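Local structure of beta-galactosidase (Streptococcus pneumoniae, 4CU9) at residues 85-90 with 173-178; 91-96 with 166-171; 31-36 with 48-53. The protein probably binds carbohydrate: it is the calcium-containing carbohydrate-binding module of a large pneumococcal beta-galactosidase, an enzyme that releases terminal beta-galactose. One frame throughout, in Å; residues are numbered along the deposited sequence.

Contact 1. Residues 85-90 with 173-178. With CA (calcium ion), chain C.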
loop_
_atom_site.group_PDB
_atom_site.type_symbol
_atom_site.label_atom_id
_atom_site.label_comp_id
_atom_site.label_asym_id
_atom_site.label_seq_id
_atom_site.Cartn_x
_atom_site.Cartn_y
_atom_site.Cartn_z
ATOM N N HIS A 85 -7.383 -5.442 3.288
ATOM C CA HIS A 85 -7.623 -6.894 3.202
ATOM C C HIS A 85 -6.279 -7.598 3.033
ATOM O O HIS A 85 -5.665 -7.511 1.954
ATOM C CB HIS A 85 -8.498 -7.203 1.993
ATOM C CG HIS A 85 -9.125 -8.563 2.001
ATOM N ND1 HIS A 85 -8.777 -9.559 2.883
ATOM C CD2 HIS A 85 -10.112 -9.081 1.226
ATOM C CE1 HIS A 85 -9.523 -10.633 2.658
ATOM N NE2 HIS A 85 -10.349 -10.364 1.665
ATOM N N PHE A 86 -5.821 -8.274 4.069
ATOM C CA PHE A 86 -4.552 -8.970 4.045
ATOM C C PHE A 86 -4.717 -10.419 3.659
ATOM O O PHE A 86 -5.796 -11.012 3.840
ATOM C CB PHE A 86 -3.860 -8.864 5.408
ATOM C CG PHE A 86 -3.457 -7.464 5.754
ATOM C CD1 PHE A 86 -2.367 -6.885 5.136
ATOM C CD2 PHE A 86 -4.131 -6.738 6.712
ATOM C CE1 PHE A 86 -1.984 -5.601 5.427
ATOM C CE2 PHE A 86 -3.741 -5.475 7.032
ATOM C CZ PHE A 86 -2.655 -4.913 6.405
ATOM N N PHE A 87 -3.613 -11.002 3.186
ATOM C CA PHE A 87 -3.574 -12.388 2.775
ATOM C C PHE A 87 -2.431 -13.043 3.511
ATOM O O PHE A 87 -1.510 -12.360 3.937
ATOM C CB PHE A 87 -3.302 -12.477 1.281
ATOM C CG PHE A 87 -2.997 -13.872 0.776
ATOM C CD1 PHE A 87 -4.019 -14.738 0.456
ATOM C CD2 PHE A 87 -1.688 -14.282 0.560
ATOM C CE1 PHE A 87 -3.752 -16.007 -0.037
ATOM C CE2 PHE A 87 -1.409 -15.528 0.035
ATOM C CZ PHE A 87 -2.444 -16.399 -0.255
ATOM N N ALA A 88 -2.516 -14.359 3.682
ATOM C CA ALA A 88 -1.384 -15.113 4.233
ATOM C C ALA A 88 -1.251 -16.454 3.564
ATOM O O ALA A 88 -2.235 -17.052 3.160
ATOM C CB ALA A 88 -1.564 -15.296 5.729
ATOM N N ASP A 89 -0.011 -16.925 3.512
ATOM C CA ASP A 89 0.333 -18.263 3.050
ATOM C C ASP A 89 1.693 -18.590 3.665
ATOM O O ASP A 89 2.072 -17.970 4.676
ATOM C CB ASP A 89 0.305 -18.347 1.513
ATOM C CG ASP A 89 1.385 -17.530 0.841
ATOM O OD1 ASP A 89 2.169 -16.835 1.533
ATOM O OD2 ASP A 89 1.460 -17.614 -0.414
ATOM N N SER A 90 2.442 -19.532 3.085
ATOM C CA SER A 90 3.712 -19.950 3.727
ATOM C C SER A 90 4.723 -18.817 3.837
ATOM O O SER A 90 5.417 -18.730 4.828
ATOM C CB SER A 90 4.370 -21.132 3.008
ATOM O OG SER A 90 4.518 -20.816 1.638
ATOM N N GLY A 173 7.414 -11.621 3.744
ATOM C CA GLY A 173 6.799 -10.448 3.174
ATOM C C GLY A 173 5.409 -10.196 3.718
ATOM O O GLY A 173 4.882 -10.941 4.566
ATOM N N VAL A 174 4.849 -9.110 3.235
ATOM C CA VAL A 174 3.452 -8.739 3.505
ATOM C C VAL A 174 2.643 -9.058 2.265
ATOM O O VAL A 174 3.135 -8.922 1.119
ATOM C CB VAL A 174 3.328 -7.233 3.879
ATOM C CG1 VAL A 174 1.867 -6.805 4.170
ATOM C CG2 VAL A 174 4.213 -6.916 5.065
ATOM N N ALA A 175 1.391 -9.477 2.470
ATOM C CA ALA A 175 0.486 -9.751 1.372
ATOM C C ALA A 175 -0.875 -9.089 1.558
ATOM O O ALA A 175 -1.423 -9.057 2.680
ATOM C CB ALA A 175 0.316 -11.258 1.179
ATOM N N MET A 176 -1.387 -8.502 0.482
ATOM C CA MET A 176 -2.664 -7.815 0.508
ATOM C C MET A 176 -3.478 -8.072 -0.714
ATOM O O MET A 176 -2.952 -8.143 -1.849
ATOM C CB MET A 176 -2.528 -6.274 0.639
ATOM C CG MET A 176 -1.718 -5.773 1.795
ATOM S SD MET A 176 -1.771 -3.970 2.007
ATOM C CE MET A 176 -3.415 -3.705 2.576
ATOM N N ILE A 177 -4.785 -8.147 -0.482
ATOM C CA ILE A 177 -5.744 -8.352 -1.555
ATOM C C ILE A 177 -6.423 -7.058 -1.980
ATOM O O ILE A 177 -6.836 -6.933 -3.118
ATOM C CB ILE A 177 -6.779 -9.407 -1.110
ATOM C CG1 ILE A 177 -6.098 -10.770 -1.057
ATOM C CG2 ILE A 177 -7.991 -9.461 -2.026
ATOM C CD1 ILE A 177 -6.835 -11.752 -0.158
ATOM N N GLU A 178 -6.597 -6.134 -1.039
ATOM C CA GLU A 178 -7.206 -4.863 -1.344
ATOM C C GLU A 178 -6.783 -3.801 -0.345
ATOM O O GLU A 178 -6.573 -4.073 0.835
ATOM C CB GLU A 178 -8.740 -4.977 -1.418
ATOM C CG GLU A 178 -9.433 -3.799 -2.099
ATOM C CD GLU A 178 -9.358 -3.802 -3.615
ATOM O OE1 GLU A 178 -8.833 -4.777 -4.228
ATOM O OE2 GLU A 178 -9.855 -2.827 -4.222
HETATM CA CA CA C . -7.928 -6.619 -5.118
HETATM O O HOH W 1 -7.416 -8.763 -5.816
#

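Contact 2. Residues 91-96 with 166-171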
loop_
_atom_site.group_PDB
_atom_site.type_symbol
_atom_site.label_atom_id
_atom_site.label_comp_id
_atom_site.label_asym_id
_atom_site.label_seq_id
_atom_site.Cartn_x
_atom_site.Cartn_y
_atom_site.Cartn_z
ATOM N N GLY A 91 4.751 -17.924 2.854
ATOM C CA GLY A 91 5.757 -16.887 2.787
ATOM C C GLY A 91 5.313 -15.514 3.293
ATOM O O GLY A 91 6.168 -14.647 3.601
ATOM N N THR A 92 4.000 -15.300 3.360
ATOM C CA THR A 92 3.454 -13.968 3.562
ATOM C C THR A 92 2.376 -13.910 4.627
ATOM O O THR A 92 1.819 -14.959 5.023
ATOM C CB THR A 92 2.907 -13.377 2.263
ATOM O OG1 THR A 92 1.806 -14.146 1.782
ATOM C CG2 THR A 92 4.015 -13.278 1.199
ATOM N N ASP A 93 2.082 -12.680 5.085
ATOM C CA ASP A 93 1.066 -12.454 6.080
ATOM C C ASP A 93 0.707 -10.982 6.138
ATOM O O ASP A 93 1.347 -10.139 5.468
ATOM C CB ASP A 93 1.559 -12.924 7.457
ATOM C CG ASP A 93 0.420 -13.228 8.470
ATOM O OD1 ASP A 93 -0.768 -12.970 8.229
ATOM O OD2 ASP A 93 0.748 -13.760 9.525
ATOM N N ALA A 94 -0.298 -10.696 6.966
ATOM C CA ALA A 94 -0.521 -9.359 7.492
ATOM C C ALA A 94 0.777 -8.907 8.183
ATOM O O ALA A 94 1.600 -9.730 8.570
ATOM C CB ALA A 94 -1.674 -9.346 8.500
ATOM N N PRO A 95 0.960 -7.585 8.345
ATOM C CA PRO A 95 2.182 -7.105 8.944
ATOM C C PRO A 95 2.101 -7.116 10.475
ATOM O O PRO A 95 0.999 -7.209 11.035
ATOM C CB PRO A 95 2.254 -5.652 8.460
ATOM C CG PRO A 95 0.805 -5.253 8.242
ATOM C CD PRO A 95 0.135 -6.496 7.789
ATOM N N SER A 96 3.266 -7.018 11.119
ATOM C CA SER A 96 3.377 -6.943 12.583
ATOM C C SER A 96 3.161 -5.537 13.042
ATOM O O SER A 96 2.732 -5.301 14.151
ATOM C CB SER A 96 4.782 -7.417 13.020
ATOM O OG SER A 96 5.802 -6.815 12.222
ATOM N N GLU A 166 5.591 -3.362 8.462
ATOM C CA GLU A 166 6.691 -4.270 8.733
ATOM C C GLU A 166 6.178 -5.665 8.661
ATOM O O GLU A 166 5.151 -6.012 9.286
ATOM C CB GLU A 166 7.295 -4.009 10.098
ATOM C CG GLU A 166 7.999 -2.650 10.166
ATOM C CD GLU A 166 8.750 -2.421 11.479
ATOM O OE1 GLU A 166 8.925 -3.368 12.272
ATOM O OE2 GLU A 166 9.178 -1.267 11.708
ATOM N N ARG A 167 6.861 -6.476 7.875
ATOM C CA ARG A 167 6.587 -7.902 7.886
ATOM C C ARG A 167 6.829 -8.528 9.243
ATOM O O ARG A 167 7.639 -8.038 10.057
ATOM C CB ARG A 167 7.404 -8.644 6.832
ATOM C CG ARG A 167 8.903 -8.692 7.103
ATOM C CD ARG A 167 9.628 -9.559 6.060
ATOM N NE ARG A 167 11.081 -9.433 6.229
ATOM C CZ ARG A 167 11.763 -10.003 7.209
ATOM N NH1 ARG A 167 11.147 -10.789 8.109
ATOM N NH2 ARG A 167 13.078 -9.796 7.307
ATOM N N LYS A 168 6.145 -9.644 9.481
ATOM C CA LYS A 168 6.437 -10.450 10.674
ATOM C C LYS A 168 7.804 -11.130 10.571
ATOM O O LYS A 168 8.250 -11.519 9.481
ATOM C CB LYS A 168 5.347 -11.506 10.924
ATOM C CG LYS A 168 3.984 -10.913 11.140
ATOM C CD LYS A 168 2.916 -11.977 11.372
ATOM C CE LYS A 168 1.578 -11.312 11.698
ATOM N NZ LYS A 168 0.486 -12.290 11.877
ATOM N N ALA A 169 8.426 -11.338 11.729
ATOM C CA ALA A 169 9.775 -11.936 11.793
ATOM C C ALA A 169 9.816 -13.360 11.229
ATOM O O ALA A 169 10.825 -13.766 10.677
ATOM C CB ALA A 169 10.310 -11.899 13.213
ATOM N N ASP A 170 8.726 -14.111 11.328
ATOM C CA ASP A 170 8.695 -15.465 10.796
ATOM C C ASP A 170 8.090 -15.543 9.369
ATOM O O ASP A 170 7.685 -16.613 8.919
ATOM C CB ASP A 170 7.989 -16.424 11.790
ATOM C CG ASP A 170 6.636 -15.891 12.330
ATOM O OD1 ASP A 170 6.142 -14.822 11.892
ATOM O OD2 ASP A 170 6.056 -16.575 13.231
ATOM N N LYS A 171 8.034 -14.405 8.664
ATOM C CA LYS A 171 7.534 -14.347 7.308
ATOM C C LYS A 171 8.519 -13.622 6.383
ATOM O O LYS A 171 9.387 -12.880 6.850
ATOM C CB LYS A 171 6.183 -13.611 7.317
ATOM C CG LYS A 171 5.100 -14.331 8.104
ATOM C CD LYS A 171 4.532 -15.450 7.269
ATOM C CE LYS A 171 3.582 -16.338 8.046
ATOM N NZ LYS A 171 2.875 -17.210 7.059
HETATM O O HOH W 2 4.224 -10.433 7.391
#

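Contact 3. Residues 31-36 with 48-53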
loop_
_atom_site.group_PDB
_atom_site.type_symbol
_atom_site.label_atom_id
_atom_site.label_comp_id
_atom_site.label_asym_id
_atom_site.label_seq_id
_atom_site.Cartn_x
_atom_site.Cartn_y
_atom_site.Cartn_z
ATOM N N SER A 31 6.049 -15.201 -11.151
ATOM C CA SER A 31 5.179 -14.615 -10.111
ATOM C C SER A 31 3.913 -14.034 -10.694
ATOM O O SER A 31 3.950 -13.448 -11.732
ATOM C CB SER A 31 5.865 -13.506 -9.332
ATOM O OG SER A 31 4.940 -13.082 -8.328
ATOM N N HIS A 32 2.806 -14.198 -9.982
ATOM C CA HIS A 32 1.540 -13.572 -10.309
ATOM C C HIS A 32 1.124 -12.419 -9.378
ATOM O O HIS A 32 0.013 -11.933 -9.487
ATOM C CB HIS A 32 0.468 -14.650 -10.292
ATOM C CG HIS A 32 0.755 -15.761 -11.251
ATOM N ND1 HIS A 32 0.698 -15.581 -12.616
ATOM C CD2 HIS A 32 1.169 -17.034 -11.051
ATOM C CE1 HIS A 32 1.041 -16.708 -13.221
ATOM N NE2 HIS A 32 1.327 -17.605 -12.292
ATOM N N ASP A 33 1.997 -11.960 -8.496
ATOM C CA ASP A 33 1.628 -10.855 -7.594
ATOM C C ASP A 33 1.741 -9.548 -8.360
ATOM O O ASP A 33 2.655 -9.378 -9.169
ATOM C CB ASP A 33 2.541 -10.804 -6.373
ATOM C CG ASP A 33 2.567 -12.100 -5.587
ATOM O OD1 ASP A 33 1.577 -12.869 -5.607
ATOM O OD2 ASP A 33 3.563 -12.280 -4.876
ATOM N N ARG A 34 0.806 -8.638 -8.130
ATOM C CA ARG A 34 0.773 -7.360 -8.833
ATOM C C ARG A 34 0.242 -6.296 -7.887
ATOM O O ARG A 34 -0.743 -6.518 -7.176
ATOM C CB ARG A 34 -0.163 -7.408 -10.060
ATOM C CG ARG A 34 0.186 -8.414 -11.155
ATOM C CD ARG A 34 1.527 -8.103 -11.823
ATOM N NE ARG A 34 1.868 -9.099 -12.874
ATOM C CZ ARG A 34 2.652 -10.171 -12.722
ATOM N NH1 ARG A 34 3.267 -10.462 -11.559
ATOM N NH2 ARG A 34 2.858 -10.962 -13.776
ATOM N N VAL A 35 0.877 -5.132 -7.894
ATOM C CA VAL A 35 0.431 -4.037 -7.035
ATOM C C VAL A 35 -0.933 -3.504 -7.508
ATOM O O VAL A 35 -1.730 -3.004 -6.730
ATOM C CB VAL A 35 1.455 -2.908 -6.981
ATOM C CG1 VAL A 35 1.457 -2.100 -8.285
ATOM C CG2 VAL A 35 1.186 -2.008 -5.811
ATOM N N ASP A 36 -1.208 -3.627 -8.795
ATOM C CA ASP A 36 -2.478 -3.173 -9.326
ATOM C C ASP A 36 -3.648 -3.979 -8.783
ATOM O O ASP A 36 -4.763 -3.533 -8.878
ATOM C CB ASP A 36 -2.440 -3.202 -10.860
ATOM C CG ASP A 36 -1.619 -2.026 -11.440
ATOM O OD1 ASP A 36 -1.895 -0.849 -11.095
ATOM O OD2 ASP A 36 -0.701 -2.254 -12.263
ATOM N N ARG A 48 -3.224 -11.024 -5.547
ATOM C CA ARG A 48 -2.705 -10.261 -4.417
ATOM C C ARG A 48 -1.438 -9.497 -4.786
ATOM O O ARG A 48 -0.771 -9.806 -5.772
ATOM C CB ARG A 48 -2.435 -11.190 -3.248
ATOM C CG ARG A 48 -1.434 -12.266 -3.598
ATOM C CD ARG A 48 -1.628 -13.494 -2.780
ATOM N NE ARG A 48 -0.613 -14.483 -3.150
ATOM C CZ ARG A 48 -0.863 -15.684 -3.668
ATOM N NH1 ARG A 48 -2.091 -16.110 -3.875
ATOM N NH2 ARG A 48 0.145 -16.478 -3.956
ATOM N N TRP A 49 -1.180 -8.449 -4.026
ATOM C CA TRP A 49 0.104 -7.817 -3.997
ATOM C C TRP A 49 0.893 -8.445 -2.856
ATOM O O TRP A 49 0.380 -8.678 -1.769
ATOM C CB TRP A 49 -0.031 -6.307 -3.770
ATOM C CG TRP A 49 1.281 -5.701 -3.421
ATOM C CD1 TRP A 49 2.256 -5.322 -4.285
ATOM C CD2 TRP A 49 1.779 -5.474 -2.125
ATOM N NE1 TRP A 49 3.333 -4.828 -3.594
ATOM C CE2 TRP A 49 3.066 -4.918 -2.260
ATOM C CE3 TRP A 49 1.246 -5.644 -0.836
ATOM C CZ2 TRP A 49 3.835 -4.560 -1.169
ATOM C CZ3 TRP A 49 2.006 -5.290 0.236
ATOM C CH2 TRP A 49 3.298 -4.767 0.073
ATOM N N THR A 50 2.181 -8.630 -3.096
ATOM C CA THR A 50 3.068 -9.087 -2.085
ATOM C C THR A 50 4.449 -8.511 -2.384
ATOM O O THR A 50 4.737 -8.114 -3.531
ATOM C CB THR A 50 3.095 -10.609 -2.320
ATOM O OG1 THR A 50 2.063 -11.304 -1.588
ATOM C CG2 THR A 50 4.368 -11.182 -2.303
ATOM N N ASN A 51 5.293 -8.451 -1.367
ATOM C CA ASN A 51 6.739 -8.122 -1.591
ATOM C C ASN A 51 7.597 -9.300 -1.208
ATOM O O ASN A 51 8.745 -9.140 -0.808
ATOM C CB ASN A 51 7.157 -6.906 -0.769
ATOM C CG ASN A 51 7.231 -7.219 0.711
ATOM O OD1 ASN A 51 6.413 -7.994 1.235
ATOM N ND2 ASN A 51 8.211 -6.627 1.400
ATOM N N TRP A 52 7.030 -10.500 -1.342
ATOM C CA TRP A 52 7.735 -11.742 -1.043
ATOM C C TRP A 52 9.039 -11.816 -1.873
ATOM O O TRP A 52 9.108 -11.433 -3.052
ATOM C CB TRP A 52 6.869 -12.982 -1.382
ATOM C CG TRP A 52 7.540 -14.281 -0.962
ATOM C CD1 TRP A 52 7.518 -14.833 0.270
ATOM C CD2 TRP A 52 8.358 -15.127 -1.773
ATOM N NE1 TRP A 52 8.282 -15.979 0.301
ATOM C CE2 TRP A 52 8.804 -16.186 -0.956
ATOM C CE3 TRP A 52 8.763 -15.090 -3.117
ATOM C CZ2 TRP A 52 9.631 -17.201 -1.432
ATOM C CZ3 TRP A 52 9.593 -16.095 -3.591
ATOM C CH2 TRP A 52 10.022 -17.142 -2.747
ATOM N N SER A 53 10.060 -12.336 -1.218
ATOM C CA SER A 53 11.323 -12.599 -1.836
ATOM C C SER A 53 11.924 -13.862 -1.243
ATOM O O SER A 53 11.726 -14.151 -0.075
ATOM C CB SER A 53 12.276 -11.418 -1.618
ATOM O OG SER A 53 13.548 -11.687 -2.203
HETATM O O HOH W 3 -1.504 -12.790 -6.916
HETATM O O HOH W 4 2.777 -14.659 -3.206
#

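Contact 1. Residues 85-90 with 173-178
H85 faces both I177 and E178 in a classic beta bulge, where the antiparallel strands 73-86 and 173-182 of the galactose-binding-like beta fold meet and strand 173-182 turns a corner at I177. H85 N donates to E178 O, and H85 O takes I177 N at 2.7 Å plus a weak bond from E178 N, so one carbonyl serves two consecutive amides. Beyond the bulge, F86 pairs with M176 and F87 N donates to A175 O.

The extra residue, I177, fills the angle between H85 and F87. Its CB lies 4.0 Å from H85 CG and sits over one face of the imidazole. CG2, anti to the backbone N, reaches H85 CD2 at 3.9 Å. The other branch folds along the ring, its CG1 passing F87 CB. CD1 ends over the middle of the imidazole, 4.1 Å from the H85 ring centroid and 12° off its normal, a CH-pi contact. CD1 thereby also touches F87 CB, while the F87 ring turns its edge to A175 CB.

F86 leaves on the other face of the sheet with M176. Its CD1 meets M176 CG at 3.6 Å, SD stands oblique to the ring as a Met-aromatic contact, and A175 O lies at the ring edge in its plane. P95 and M165 also pack on this phenyl group.

The bulge points two ligands at one calcium ion, I177 O and, at 2.2 Å from the ion, E178 OE1. Y37, D40, D42 and water 1 complete the site, while E178 OE2 is tied to G41 N.

Contact 2. Residues 91-96 with 166-171
The type I beta turn K168-K171, in the connection from strand 160-166 to strand 173-182, sends both of its end lysines across to the short edge segment around T92 and D93. K168 runs fully extended beyond CG, its CE passing 3.5 Å from A94 O, and its NZ forms a salt bridge with D93 OD2 at 2.8 Å. The ammonium comes from above the carboxylate plane, 55° out of it. The other oxygen, D93 OD1, accepts A94 N, so each carboxylate oxygen has a partner, which limits its rotation.

K171 reaches the neighbouring residue differently: a bend at chi2 (-79°) carries CD and CE over the peptide of T92, with CG against D93 CB, and NZ donates to T92 O at 3.2 Å from above the carbonyl plane. The turn itself is closed by K171 N on K168 O. R167 NH1 binds the same oxygen from the opposite face, while R167 NH2 is held by S57 O.

At the far end the segments join through backbone. S96 N donates to E166 O at 2.8 Å, nearly along the C=O axis, and P95 CB presses on that oxygen. S96 OG lies 3.1 Å from both E166 O and R167 O. Between the two ends, water 2 accepts K168 N and lies 3.0 Å from A94 O, to which it can donate.

The chemistry is thus largely polar: lysine ammoniums, a carboxylate, carbonyls and a bridging water tie the strand 92-93 region to an irregular loop in a partly buried contact, and D93 and K168 probably stabilise each other's charged forms.

Contact 3. Residues 31-36 with 48-53
R34 N donates to R48 O at 3.1 Å, a single backbone bond that lays the loop 31-36 beside the start of strand 49-50, with D33 CA making a CA-H...O contact to the same oxygen. Water 3 extends this link: it accepts R48 N and can donate to H32 O. The loop is shaped from within: S31 OG accepts D33 N as an ST turn, and the R34 guanidinium curls back so that NH1 binds D33 O at 2.7 Å as well as S31 O.

The D33 carboxylate projects across both R48 and T50. Its OD1 stands 3.7 Å from R48 NE, well out of the guanidinium plane, with the two flat groups turned 58° apart; this is a long salt bridge of charges alone. Closer coupling goes through water 4, which donates to D33 OD2 at 3.0 Å and accepts R48 NH2 at 3.3 Å, lying at the guanidinium edge in its plane. D33 OD2 also takes N25 ND2, and R48 NH1 is anchored on E45 O. The very short approach of D33 OD2 to T50 CG2 is doubtful.

Further along the loop, at V35, the partner is W49, whose CG lies anti to the backbone N (chi1 167°), which brings CD1 to 3.5 Å from V35 CA and 3.7 Å from V35 CB. W49 NE1 is held by T24 OG1.

Residues 37-47 between the two segments carry the calcium ligands Y37, D40 and D42, so this contact closes the neck of a metal-binding loop, a feature met in galactose-binding-like beta-sandwich modules.

How the contacts relate
Contact 1 is the buried one, while contacts 2 and 3 are partly buried. All three meet on strand 173-182: its antiparallel neighbours are strand 73-86 in contact 1 and strand 49-50 in contact 3, and strand 92-93 of contact 2 runs parallel to it. M176 O to W49 N and A175 N to D93 O are the probable backbone bonds that join them. Contact 1 supplies two calcium ligands, and contact 3 flanks the loop 37-47 that brings the other protein ligands, Y37, D40 and D42. Chemistry follows place: aromatic and aliphatic packing within the sheet, lysine-carbonyl and lysine-carboxylate pairs in the more exposed contact 2, and a water-mediated aspartate-arginine pair beside a packed tryptophan.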